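Local coordinates for protein putative N-acetylneuraminate lyase (PDB 6RB7) that is of unverified function but belongs to the dihydrodipicolinate synthetase family of parallel beta/alpha-barrel proteins, with four copies in the assembly, at residues Tyr46-Lys51 with Glu302-Arg307; Val89-Lys93 with Glu123-His127; Val133-Ile139 with Thr165-Tyr170; Met247-Tyr251 with Cys273-Ile277. One frame throughout, in Å; residues are numbered along the deposited sequence.

Interaction 1 (Tyr46-Lys51 with Glu302-Arg307); sequences YACYDK and ELGAVR
Y49 carries this contact, with its backbone as much as with its ring. Y49 N donates to L303 O (2.9 Å, 173° at the hydrogen), reaching the oxygen from above the carbonyl plane. The other side of the same residue, Y49 O, lies 3.6 Å from G304 CA in a CA-H...O contact, and a water bridges Y49 O to E302 O. A second water donates to D50 O and accepts from A305 N. With CG beside the backbone N (chi1 -54°), the ring lies along residues 305-307. A305 O sits in the ring plane at its edge, 3.2 Å from Y49 CD2. The R307 chain crosses the ring at about a right angle, and its guanidinium lies with one face toward the ring, the two planes 24° apart and R307 NH2 3.6 Å from Y49 CE1. R307 CB packs 3.4 Å from Y49 OH. The L303 side chain turns to the start of the other loop, where L303 CD2 lies 3.9 Å from Y46 CB and L303 CG 4.2 Å from C48 SG.

In the next shell, E83 OE1 is hydrogen-bonded to both Y49 OH and R307 N, tying ring and backbone to one carboxylate. The guanidinium is held by D91, Y86 O and G53 O, while K292 NZ bonds to both A47 O and A305 O. The loop after strand 41-43 is thereby fixed against the loop between helices 287-299 and 317-335; Y46 packs on both helix 57-70 and helix 287-299, and C48 rests on helix 57-70.

Interaction 2 (Val89-Lys93 with Glu123-His127); sequences VEDRK and ELARH
K93 crosses obliquely over the face of the H127 imidazole: K93 CG stands 3.6 Å from the H127 ring centroid and only 2° off the ring normal, a CH-pi contact over the middle of the face. Because the lysine chain is fully extended beyond CG, it runs on across the ring toward the preceding turn of the other helix. There K93 NZ forms a salt bridge with E123 OE2 at 2.9 Å. The two chains cross at about a right angle, and the ammonium meets the oxygen on its anti side, 29° out of the carboxylate plane. The rotation of the H127 ring is also set by the hydrogen bond between its NE2 and E97 OE2, one turn further along the lysine's helix.

Beside the lysine, V89 and L124 supply the aliphatic packing. V89 CG1 sits between the two side chains opposite it, 3.8 Å from both E123 CD and L124 CD2. The other branch of the leucine, L124 CD1, lies over one face of the R92 guanidinium, toward its rim, 3.5 Å from R92 NE. That guanidinium is anchored by A114 O and H112 O.

The short helical segments run nearly parallel, their axes 10.6 Å apart at a 19° angle. Helices 89-103 and 118-130 are consecutive in the barrel's outer layer, with strand 108-112 between them in sequence and R92 reaching to the end of that strand.

Interaction 3 (Val133-Ile139 with Thr165-Tyr170); sequences VDAIAAI and TDFVIY
Four backbone hydrogen bonds join I136 and A138 to the neighbouring strand. I136 N donates to D166 O, and V168 N, which lies in the carbonyl plane of I136, donates to I136 O (2.8 Å). A138 N donates to V168 O nearly along the C=O axis, whereas Y170 N comes to A138 O (2.9 Å) from well above the carbonyl plane. CA-H...O contacts fill in between, as from A137 CA to V168 O at 3.1 Å.

Two waters extend the ladder before the strands begin. One donates to V133 O and T165 OG1; the other donates to D134 O and accepts from D166 N.

Among side chains, I136 CD1 reaches 3.7 Å to F167 CD2, obliquely to the ring, and A138 CB lies 3.8 Å from F167 CZ; this face turns to helices 118-130 and 148-160. With CG2 anti to the carbonyl carbon (chi1 56°), CG1 of I136 carries CD1 toward the F167 ring. On the other face are the small A135 and A137, with A137 CB 4.0 Å from V168 CB.

Strand 135-138, helix 148-160 and strand 166-171 form a beta-alpha-beta unit, the repeating element of the beta/alpha barrel.

Interaction 4 (Met247-Tyr251 with Cys273-Ile277); sequences MPELY and CNEII
C273 O takes the helical hydrogen bond of I277 N at 2.9 Å, and from just before the facing helix the methyl of M247 comes up to the same carbonyl, with M247 CE 3.8 Å from C273 O. The methionine gets there because CG is wedged between its own backbone N and carbonyl carbon (chi1 55°) and the rest of the chain runs out extended. On the way it slides past I276 in the opposite direction, M247 SD lying 3.7 Å from I276 CG2.

C273 SG sits over one face of the Y251 ring, shifted toward the rim, 4.2 Å from the Y251 centroid and 16° off the normal: a cysteine sulfur-aromatic contact. The same C273 SG touches L250 CB at 3.8 Å.

M247 is the N-cap of helix 248-259, the helix following barrel strand 238-241. Helix 263-281 begins the C-terminal helical group that, as in relatives of this family, continues beyond the barrel. Helix 317-335 of that group packs against L250 through A331 and against I276 through M327 and I328.

At the hydroxyl end of the ring, toward which the sulfur is shifted, Y251 OH is hydrogen-bonded to T243 OG1. I277 CD1 lies 3.5 Å from Y251 OH, the two side chains crossing at about a right angle. The I277 side chain is also about 4 Å from a bound 2-amino-2-hydroxymethyl-propane-1,3-diol, probably picked up from the crystallisation liquor.

How the interactions relate
Interactions 1 and 2 meet directly: R307 NH1 forms a salt bridge with D91 OD2 at 2.9 Å, tying the loop pair to the start of helix 89-103. Interaction 2 in turn touches interaction 3, where A125 CB packs 4.0 Å from I136 CD1 and the helical layer rests on the sheet. Interaction 4 stands apart, its centre about 31 Å from that of interaction 2 and on the opposite side of the chain's centre, though its nearest atoms come within about 6 Å of interaction 1. The bicine pocket, A260 to K262, lies in the turn joining the two helices of interaction 4. All the other contacts fall in sequence between the two loops of interaction 1.

Interaction 1 (Tyr46-Lys51 with Glu302-Arg307)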
loop_
_atom_site.group_PDB
_atom_site.type_symbol
_atom_site.label_atom_id
_atom_site.label_comp_id
_atom_site.label_asym_id
_atom_site.label_seq_id
_atom_site.Cartn_x
_atom_site.Cartn_y
_atom_site.Cartn_z
ATOM N N TYR A 46 16.601 -25.033 -5.602
ATOM C CA TYR A 46 17.409 -24.146 -4.736
ATOM C C TYR A 46 18.788 -23.884 -5.346
ATOM O O TYR A 46 19.303 -24.666 -6.175
ATOM C CB TYR A 46 17.551 -24.751 -3.336
ATOM C CG TYR A 46 16.234 -25.090 -2.696
ATOM C CD1 TYR A 46 15.224 -24.144 -2.633
ATOM C CD2 TYR A 46 15.946 -26.369 -2.240
ATOM C CE1 TYR A 46 13.993 -24.449 -2.077
ATOM C CE2 TYR A 46 14.740 -26.674 -1.654
ATOM C CZ TYR A 46 13.739 -25.718 -1.593
ATOM O OH TYR A 46 12.524 -26.009 -1.001
ATOM N N ALA A 47 19.381 -22.773 -4.918
ATOM C CA ALA A 47 20.805 -22.464 -5.188
ATOM C C ALA A 47 21.680 -23.454 -4.443
ATOM O O ALA A 47 21.550 -23.571 -3.227
ATOM C CB ALA A 47 21.150 -21.044 -4.851
ATOM N N CYS A 48 22.574 -24.135 -5.156
ATOM C CA CYS A 48 23.487 -25.143 -4.571
ATOM C C CYS A 48 24.906 -24.596 -4.665
ATOM O O CYS A 48 25.442 -24.460 -5.807
ATOM C CB CYS A 48 23.382 -26.446 -5.330
ATOM S SG CYS A 48 21.735 -27.192 -5.265
ATOM N N TYR A 49 25.506 -24.302 -3.513
ATOM C CA TYR A 49 26.833 -23.690 -3.450
ATOM C C TYR A 49 27.836 -24.639 -2.803
ATOM O O TYR A 49 27.477 -25.526 -2.046
ATOM C CB TYR A 49 26.828 -22.387 -2.666
ATOM C CG TYR A 49 25.822 -21.355 -3.130
ATOM C CD1 TYR A 49 25.976 -20.680 -4.323
ATOM C CD2 TYR A 49 24.782 -20.994 -2.290
ATOM C CE1 TYR A 49 25.084 -19.691 -4.713
ATOM C CE2 TYR A 49 23.880 -20.005 -2.670
ATOM C CZ TYR A 49 24.061 -19.335 -3.861
ATOM O OH TYR A 49 23.161 -18.383 -4.285
ATOM N N ASP A 50 29.092 -24.412 -3.187
ATOM C CA ASP A 50 30.233 -25.074 -2.520
ATOM C C ASP A 50 30.585 -24.283 -1.252
ATOM O O ASP A 50 29.919 -23.303 -0.908
ATOM C CB ASP A 50 31.383 -25.248 -3.516
ATOM C CG ASP A 50 32.080 -23.972 -3.968
ATOM O OD1 ASP A 50 31.904 -22.893 -3.292
ATOM O OD2 ASP A 50 32.742 -24.033 -5.050
ATOM N N LYS A 51 31.657 -24.687 -0.557
ATOM C CA LYS A 51 32.009 -24.058 0.733
ATOM C C LYS A 51 32.538 -22.638 0.527
ATOM O O LYS A 51 32.464 -21.894 1.498
ATOM C CB LYS A 51 33.043 -24.911 1.480
ATOM C CG LYS A 51 32.452 -26.224 1.989
ATOM C CD LYS A 51 31.365 -26.038 3.047
ATOM C CE LYS A 51 30.317 -27.131 3.063
ATOM N NZ LYS A 51 29.788 -27.317 4.432
ATOM N N GLU A 302 24.100 -31.626 0.753
ATOM C CA GLU A 302 24.969 -30.470 1.068
ATOM C C GLU A 302 24.729 -29.403 0.004
ATOM O O GLU A 302 25.245 -29.574 -1.122
ATOM C CB GLU A 302 26.433 -30.898 1.087
ATOM C CG GLU A 302 26.750 -31.825 2.233
ATOM C CD GLU A 302 27.023 -31.147 3.559
ATOM O OE1 GLU A 302 27.426 -31.859 4.508
ATOM O OE2 GLU A 302 26.813 -29.934 3.678
ATOM N N LEU A 303 23.925 -28.388 0.316
ATOM C CA LEU A 303 23.510 -27.358 -0.677
ATOM C C LEU A 303 24.251 -26.050 -0.413
ATOM O O LEU A 303 24.015 -25.075 -1.147
ATOM C CB LEU A 303 22.006 -27.076 -0.612
ATOM C CG LEU A 303 21.073 -28.103 -1.242
ATOM C CD1 LEU A 303 20.910 -29.280 -0.299
ATOM C CD2 LEU A 303 19.718 -27.454 -1.541
ATOM N N GLY A 304 25.063 -25.989 0.634
ATOM C CA GLY A 304 25.745 -24.733 0.974
ATOM C C GLY A 304 24.822 -23.771 1.698
ATOM O O GLY A 304 23.768 -24.156 2.203
ATOM N N ALA A 305 25.300 -22.562 1.800
ATOM C CA ALA A 305 24.675 -21.474 2.577
ATOM C C ALA A 305 23.682 -20.764 1.653
ATOM O O ALA A 305 23.379 -21.252 0.554
ATOM C CB ALA A 305 25.760 -20.519 3.005
ATOM N N VAL A 306 23.181 -19.636 2.098
ATOM C CA VAL A 306 22.453 -18.715 1.203
ATOM C C VAL A 306 23.386 -17.555 0.872
ATOM O O VAL A 306 24.304 -17.224 1.659
ATOM C CB VAL A 306 21.130 -18.196 1.807
ATOM C CG1 VAL A 306 20.096 -19.305 1.845
ATOM C CG2 VAL A 306 21.311 -17.532 3.146
ATOM N N ARG A 307 23.172 -16.958 -0.291
ATOM C CA ARG A 307 24.075 -15.870 -0.747
ATOM C C ARG A 307 23.685 -14.550 -0.092
ATOM O O ARG A 307 22.510 -14.154 -0.123
ATOM C CB ARG A 307 24.068 -15.774 -2.265
ATOM C CG ARG A 307 25.017 -14.700 -2.782
ATOM C CD ARG A 307 25.301 -14.841 -4.266
ATOM N NE ARG A 307 26.208 -15.966 -4.481
ATOM C CZ ARG A 307 26.629 -16.303 -5.696
ATOM N NH1 ARG A 307 26.161 -15.665 -6.751
ATOM N NH2 ARG A 307 27.470 -17.319 -5.852
HETATM O O HOH W 1 26.038 -27.747 -3.086
HETATM O O HOH W 2 28.070 -22.188 0.932
#

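Interaction 2 (Val89-Lys93 with Glu123-His127)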
loop_
_atom_site.group_PDB
_atom_site.type_symbol
_atom_site.label_atom_id
_atom_site.label_comp_id
_atom_site.label_asym_id
_atom_site.label_seq_id
_atom_site.Cartn_x
_atom_site.Cartn_y
_atom_site.Cartn_z
ATOM N N VAL A 89 24.860 -14.200 -14.714
ATOM C CA VAL A 89 24.474 -14.998 -15.904
ATOM C C VAL A 89 25.269 -16.297 -15.891
ATOM O O VAL A 89 24.690 -17.366 -16.101
ATOM C CB VAL A 89 24.666 -14.169 -17.176
ATOM C CG1 VAL A 89 24.604 -15.029 -18.399
ATOM C CG2 VAL A 89 23.633 -13.029 -17.234
ATOM N N GLU A 90 26.578 -16.225 -15.669
ATOM C CA GLU A 90 27.429 -17.455 -15.681
ATOM C C GLU A 90 26.965 -18.434 -14.599
ATOM O O GLU A 90 26.840 -19.615 -14.908
ATOM C CB GLU A 90 28.890 -17.048 -15.532
ATOM C CG GLU A 90 29.818 -18.237 -15.472
ATOM C CD GLU A 90 30.142 -18.879 -16.816
ATOM O OE1 GLU A 90 29.517 -18.506 -17.873
ATOM O OE2 GLU A 90 31.065 -19.736 -16.822
ATOM N N ASP A 91 26.665 -17.958 -13.384
ATOM C CA ASP A 91 26.152 -18.821 -12.296
ATOM C C ASP A 91 24.913 -19.571 -12.791
ATOM O O ASP A 91 24.775 -20.788 -12.584
ATOM C CB ASP A 91 25.769 -17.976 -11.080
ATOM C CG ASP A 91 26.889 -17.358 -10.261
ATOM O OD1 ASP A 91 28.045 -17.887 -10.348
ATOM O OD2 ASP A 91 26.603 -16.338 -9.547
ATOM N N ARG A 92 23.978 -18.825 -13.395
ATOM C CA ARG A 92 22.678 -19.397 -13.794
ATOM C C ARG A 92 22.865 -20.396 -14.942
ATOM O O ARG A 92 22.111 -21.405 -15.003
ATOM C CB ARG A 92 21.702 -18.273 -14.113
ATOM C CG ARG A 92 21.318 -17.542 -12.831
ATOM C CD ARG A 92 20.567 -16.248 -13.078
ATOM N NE ARG A 92 19.223 -16.430 -13.570
ATOM C CZ ARG A 92 18.325 -15.445 -13.654
ATOM N NH1 ARG A 92 18.675 -14.218 -13.297
ATOM N NH2 ARG A 92 17.098 -15.723 -14.079
ATOM N N LYS A 93 23.800 -20.151 -15.841
ATOM C CA LYS A 93 24.117 -21.126 -16.898
ATOM C C LYS A 93 24.663 -22.412 -16.280
ATOM O O LYS A 93 24.206 -23.498 -16.674
ATOM C CB LYS A 93 25.147 -20.549 -17.859
ATOM C CG LYS A 93 24.597 -19.498 -18.790
ATOM C CD LYS A 93 25.666 -19.010 -19.750
ATOM C CE LYS A 93 25.167 -17.981 -20.729
ATOM N NZ LYS A 93 26.284 -17.486 -21.589
ATOM N N GLU A 123 20.181 -13.518 -23.164
ATOM C CA GLU A 123 21.342 -14.456 -23.168
ATOM C C GLU A 123 20.930 -15.743 -22.466
ATOM O O GLU A 123 21.187 -16.866 -22.995
ATOM C CB GLU A 123 22.563 -13.787 -22.552
ATOM C CG GLU A 123 23.750 -14.670 -22.445
ATOM C CD GLU A 123 25.054 -13.983 -22.005
ATOM O OE1 GLU A 123 25.016 -12.789 -21.559
ATOM O OE2 GLU A 123 26.126 -14.667 -22.055
ATOM N N LEU A 124 20.258 -15.644 -21.303
ATOM C CA LEU A 124 19.842 -16.857 -20.603
ATOM C C LEU A 124 18.742 -17.576 -21.366
ATOM O O LEU A 124 18.724 -18.802 -21.311
ATOM C CB LEU A 124 19.417 -16.490 -19.174
ATOM C CG LEU A 124 20.565 -16.132 -18.245
ATOM C CD1 LEU A 124 20.040 -15.696 -16.903
ATOM C CD2 LEU A 124 21.571 -17.286 -18.078
ATOM N N ALA A 125 17.831 -16.865 -22.017
ATOM C CA ALA A 125 16.764 -17.491 -22.825
ATOM C C ALA A 125 17.400 -18.347 -23.932
ATOM O O ALA A 125 16.978 -19.490 -24.133
ATOM C CB ALA A 125 15.825 -16.451 -23.373
ATOM N N ARG A 126 18.334 -17.771 -24.668
ATOM C CA ARG A 126 18.984 -18.471 -25.804
ATOM C C ARG A 126 19.709 -19.694 -25.263
ATOM O O ARG A 126 19.601 -20.778 -25.883
ATOM C CB ARG A 126 19.948 -17.509 -26.500
ATOM C CG ARG A 126 20.649 -18.074 -27.723
ATOM C CD ARG A 126 21.523 -16.935 -28.283
ATOM N NE ARG A 126 20.666 -15.830 -28.772
ATOM C CZ ARG A 126 20.469 -14.618 -28.204
ATOM N NH1 ARG A 126 21.101 -14.252 -27.097
ATOM N NH2 ARG A 126 19.617 -13.765 -28.754
ATOM N N HIS A 127 20.418 -19.548 -24.140
ATOM C CA HIS A 127 21.160 -20.663 -23.521
ATOM C C HIS A 127 20.184 -21.779 -23.136
ATOM O O HIS A 127 20.481 -22.975 -23.381
ATOM C CB HIS A 127 22.003 -20.139 -22.372
ATOM C CG HIS A 127 22.665 -21.200 -21.579
ATOM N ND1 HIS A 127 22.069 -21.747 -20.453
ATOM C CD2 HIS A 127 23.877 -21.779 -21.715
ATOM C CE1 HIS A 127 22.916 -22.614 -19.932
ATOM N NE2 HIS A 127 24.037 -22.657 -20.680
#

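Interaction 3 (Val133-Ile139 with Thr165-Tyr170)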
loop_
_atom_site.group_PDB
_atom_site.type_symbol
_atom_site.label_atom_id
_atom_site.label_comp_id
_atom_site.label_asym_id
_atom_site.label_seq_id
_atom_site.Cartn_x
_atom_site.Cartn_y
_atom_site.Cartn_z
ATOM N N VAL A 133 15.180 -26.955 -22.717
ATOM C CA VAL A 133 14.225 -26.865 -21.586
ATOM C C VAL A 133 12.800 -26.923 -22.155
ATOM O O VAL A 133 12.560 -26.584 -23.335
ATOM C CB VAL A 133 14.437 -25.586 -20.758
ATOM C CG1 VAL A 133 15.821 -25.535 -20.166
ATOM C CG2 VAL A 133 14.112 -24.343 -21.555
ATOM N N ASP A 134 11.829 -27.274 -21.326
ATOM C CA ASP A 134 10.415 -27.302 -21.721
ATOM C C ASP A 134 9.888 -25.882 -21.854
ATOM O O ASP A 134 9.148 -25.583 -22.836
ATOM C CB ASP A 134 9.602 -28.127 -20.740
ATOM C CG ASP A 134 10.054 -29.580 -20.787
ATOM O OD1 ASP A 134 9.611 -30.286 -21.723
ATOM O OD2 ASP A 134 10.914 -29.946 -19.965
ATOM N N ALA A 135 10.226 -25.020 -20.906
ATOM C CA ALA A 135 9.733 -23.639 -20.900
ATOM C C ALA A 135 10.791 -22.729 -20.306
ATOM O O ALA A 135 11.613 -23.190 -19.482
ATOM C CB ALA A 135 8.425 -23.550 -20.110
ATOM N N ILE A 136 10.679 -21.463 -20.639
ATOM C CA ILE A 136 11.358 -20.382 -19.914
ATOM C C ILE A 136 10.294 -19.551 -19.205
ATOM O O ILE A 136 9.122 -19.587 -19.608
ATOM C CB ILE A 136 12.232 -19.514 -20.839
ATOM C CG1 ILE A 136 11.428 -18.935 -22.009
ATOM C CG2 ILE A 136 13.438 -20.326 -21.305
ATOM C CD1 ILE A 136 12.157 -17.755 -22.663
ATOM N N ALA A 137 10.728 -18.858 -18.175
ATOM C CA ALA A 137 9.846 -18.009 -17.355
ATOM C C ALA A 137 10.487 -16.665 -17.095
ATOM O O ALA A 137 11.726 -16.540 -17.143
ATOM C CB ALA A 137 9.506 -18.693 -16.053
ATOM N N ALA A 138 9.669 -15.666 -16.747
ATOM C CA ALA A 138 10.199 -14.330 -16.419
ATOM C C ALA A 138 9.248 -13.615 -15.460
ATOM O O ALA A 138 8.065 -13.465 -15.758
ATOM C CB ALA A 138 10.397 -13.526 -17.664
ATOM N N ILE A 139 9.826 -13.167 -14.350
ATOM C CA ILE A 139 9.221 -12.068 -13.552
ATOM C C ILE A 139 9.164 -10.815 -14.408
ATOM O O ILE A 139 9.807 -10.736 -15.471
ATOM C CB ILE A 139 9.989 -11.857 -12.247
ATOM C CG1 ILE A 139 11.441 -11.443 -12.467
ATOM C CG2 ILE A 139 9.850 -13.070 -11.343
ATOM C CD1 ILE A 139 12.090 -10.900 -11.217
ATOM N N THR A 165 10.382 -21.950 -27.726
ATOM C CA THR A 165 10.250 -22.405 -26.326
ATOM C C THR A 165 8.981 -21.827 -25.692
ATOM O O THR A 165 8.759 -20.625 -25.778
ATOM C CB THR A 165 11.505 -22.098 -25.515
ATOM O OG1 THR A 165 12.640 -22.717 -26.135
ATOM C CG2 THR A 165 11.434 -22.665 -24.122
ATOM N N ASP A 166 8.231 -22.677 -25.000
ATOM C CA ASP A 166 7.088 -22.245 -24.164
ATOM C C ASP A 166 7.532 -21.150 -23.175
ATOM O O ASP A 166 8.656 -21.193 -22.658
ATOM C CB ASP A 166 6.500 -23.400 -23.383
ATOM C CG ASP A 166 5.808 -24.473 -24.211
ATOM O OD1 ASP A 166 5.497 -24.228 -25.401
ATOM O OD2 ASP A 166 5.560 -25.534 -23.655
ATOM N N PHE A 167 6.640 -20.203 -22.900
ATOM C CA PHE A 167 6.966 -19.019 -22.070
ATOM C C PHE A 167 5.915 -18.902 -20.961
ATOM O O PHE A 167 4.691 -18.839 -21.227
ATOM C CB PHE A 167 6.994 -17.751 -22.899
ATOM C CG PHE A 167 7.506 -16.535 -22.179
ATOM C CD1 PHE A 167 6.686 -15.796 -21.342
ATOM C CD2 PHE A 167 8.805 -16.105 -22.380
ATOM C CE1 PHE A 167 7.176 -14.660 -20.703
ATOM C CE2 PHE A 167 9.295 -14.983 -21.724
ATOM C CZ PHE A 167 8.475 -14.260 -20.899
ATOM N N VAL A 168 6.393 -18.787 -19.734
ATOM C CA VAL A 168 5.565 -18.575 -18.504
ATOM C C VAL A 168 5.829 -17.197 -17.922
ATOM O O VAL A 168 6.978 -16.879 -17.567
ATOM C CB VAL A 168 5.836 -19.655 -17.455
ATOM C CG1 VAL A 168 5.000 -19.443 -16.213
ATOM C CG2 VAL A 168 5.589 -21.061 -18.018
ATOM N N ILE A 169 4.768 -16.399 -17.748
ATOM C CA ILE A 169 4.873 -15.114 -17.026
ATOM C C ILE A 169 4.829 -15.413 -15.536
ATOM O O ILE A 169 3.923 -16.157 -15.123
ATOM C CB ILE A 169 3.685 -14.226 -17.416
ATOM C CG1 ILE A 169 3.702 -13.911 -18.905
ATOM C CG2 ILE A 169 3.631 -12.986 -16.533
ATOM C CD1 ILE A 169 2.341 -13.448 -19.402
ATOM N N TYR A 170 5.720 -14.828 -14.752
ATOM C CA TYR A 170 5.703 -14.992 -13.284
ATOM C C TYR A 170 5.145 -13.711 -12.679
ATOM O O TYR A 170 5.827 -12.662 -12.703
ATOM C CB TYR A 170 7.068 -15.398 -12.758
ATOM C CG TYR A 170 7.019 -16.001 -11.379
ATOM C CD1 TYR A 170 6.701 -15.239 -10.290
ATOM C CD2 TYR A 170 7.261 -17.359 -11.173
ATOM C CE1 TYR A 170 6.683 -15.776 -9.012
ATOM C CE2 TYR A 170 7.167 -17.919 -9.907
ATOM C CZ TYR A 170 6.840 -17.134 -8.830
ATOM O OH TYR A 170 6.772 -17.647 -7.554
HETATM O O HOH W 3 13.460 -25.264 -25.509
HETATM O O HOH W 4 8.862 -25.579 -25.495
#

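Interaction 4 (Met247-Tyr251 with Cys273-Ile277)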
loop_
_atom_site.group_PDB
_atom_site.type_symbol
_atom_site.label_atom_id
_atom_site.label_comp_id
_atom_site.label_asym_id
_atom_site.label_seq_id
_atom_site.Cartn_x
_atom_site.Cartn_y
_atom_site.Cartn_z
ATOM N N MET A 247 9.841 -30.903 1.442
ATOM C CA MET A 247 8.817 -31.923 1.800
ATOM C C MET A 247 8.009 -32.322 0.582
ATOM O O MET A 247 6.784 -32.241 0.565
ATOM C CB MET A 247 7.928 -31.404 2.931
ATOM C CG MET A 247 7.295 -30.090 2.632
ATOM S SD MET A 247 6.872 -29.277 4.201
ATOM C CE MET A 247 6.262 -27.665 3.717
ATOM N N PRO A 248 8.670 -32.734 -0.524
ATOM C CA PRO A 248 7.947 -32.897 -1.778
ATOM C C PRO A 248 6.866 -33.971 -1.715
ATOM O O PRO A 248 5.795 -33.777 -2.346
ATOM C CB PRO A 248 9.042 -33.232 -2.802
ATOM C CG PRO A 248 10.215 -33.680 -1.984
ATOM C CD PRO A 248 10.116 -33.000 -0.642
ATOM N N GLU A 249 7.082 -35.015 -0.915
ATOM C CA GLU A 249 6.084 -36.097 -0.778
ATOM C C GLU A 249 4.781 -35.536 -0.230
ATOM O O GLU A 249 3.712 -36.060 -0.618
ATOM C CB GLU A 249 6.534 -37.212 0.160
ATOM C CG GLU A 249 7.802 -37.896 -0.260
ATOM C CD GLU A 249 9.069 -37.325 0.371
ATOM O OE1 GLU A 249 9.225 -36.044 0.480
ATOM O OE2 GLU A 249 9.905 -38.175 0.792
ATOM N N LEU A 250 4.834 -34.532 0.650
ATOM C CA LEU A 250 3.587 -33.995 1.254
ATOM C C LEU A 250 2.795 -33.254 0.177
ATOM O O LEU A 250 1.580 -33.417 0.097
ATOM C CB LEU A 250 3.896 -33.075 2.435
ATOM C CG LEU A 250 4.544 -33.744 3.639
ATOM C CD1 LEU A 250 4.778 -32.744 4.745
ATOM C CD2 LEU A 250 3.669 -34.912 4.131
ATOM N N TYR A 251 3.469 -32.448 -0.654
ATOM C CA TYR A 251 2.731 -31.738 -1.730
ATOM C C TYR A 251 2.227 -32.745 -2.775
ATOM O O TYR A 251 1.151 -32.500 -3.340
ATOM C CB TYR A 251 3.596 -30.637 -2.311
ATOM C CG TYR A 251 3.795 -29.469 -1.379
ATOM C CD1 TYR A 251 2.771 -28.555 -1.178
ATOM C CD2 TYR A 251 4.973 -29.307 -0.645
ATOM C CE1 TYR A 251 2.923 -27.468 -0.343
ATOM C CE2 TYR A 251 5.130 -28.225 0.215
ATOM C CZ TYR A 251 4.103 -27.309 0.369
ATOM O OH TYR A 251 4.287 -26.202 1.159
ATOM N N CYS A 273 1.590 -28.765 6.278
ATOM C CA CYS A 273 2.581 -28.031 5.461
ATOM C C CYS A 273 2.684 -26.606 5.980
ATOM O O CYS A 273 3.801 -26.083 6.135
ATOM C CB CYS A 273 2.248 -28.015 3.977
ATOM S SG CYS A 273 2.445 -29.662 3.239
ATOM N N ASN A 274 1.554 -25.932 6.187
ATOM C CA ASN A 274 1.580 -24.512 6.574
ATOM C C ASN A 274 2.265 -24.370 7.941
ATOM O O ASN A 274 3.093 -23.414 8.091
ATOM C CB ASN A 274 0.197 -23.875 6.538
ATOM C CG ASN A 274 -0.323 -23.733 5.124
ATOM O OD1 ASN A 274 0.278 -24.271 4.184
ATOM N ND2 ASN A 274 -1.412 -22.986 4.937
ATOM N N GLU A 275 1.974 -25.261 8.893
ATOM C CA GLU A 275 2.629 -25.209 10.223
ATOM C C GLU A 275 4.149 -25.298 10.054
ATOM O O GLU A 275 4.890 -24.578 10.762
ATOM C CB GLU A 275 2.056 -26.348 11.065
ATOM C CG GLU A 275 2.508 -26.374 12.497
ATOM C CD GLU A 275 1.977 -27.568 13.286
ATOM O OE1 GLU A 275 1.922 -28.746 12.744
ATOM O OE2 GLU A 275 1.611 -27.343 14.460
ATOM N N ILE A 276 4.604 -26.180 9.172
ATOM C CA ILE A 276 6.050 -26.328 8.893
ATOM C C ILE A 276 6.576 -25.023 8.303
ATOM O O ILE A 276 7.645 -24.553 8.699
ATOM C CB ILE A 276 6.307 -27.564 8.000
ATOM C CG1 ILE A 276 6.015 -28.839 8.783
ATOM C CG2 ILE A 276 7.701 -27.554 7.401
ATOM C CD1 ILE A 276 5.708 -30.022 7.947
ATOM N N ILE A 277 5.888 -24.436 7.312
ATOM C CA ILE A 277 6.358 -23.176 6.715
ATOM C C ILE A 277 6.493 -22.113 7.800
ATOM O O ILE A 277 7.517 -21.398 7.829
ATOM C CB ILE A 277 5.415 -22.723 5.585
ATOM C CG1 ILE A 277 5.430 -23.739 4.436
ATOM C CG2 ILE A 277 5.782 -21.323 5.129
ATOM C CD1 ILE A 277 4.395 -23.466 3.395
#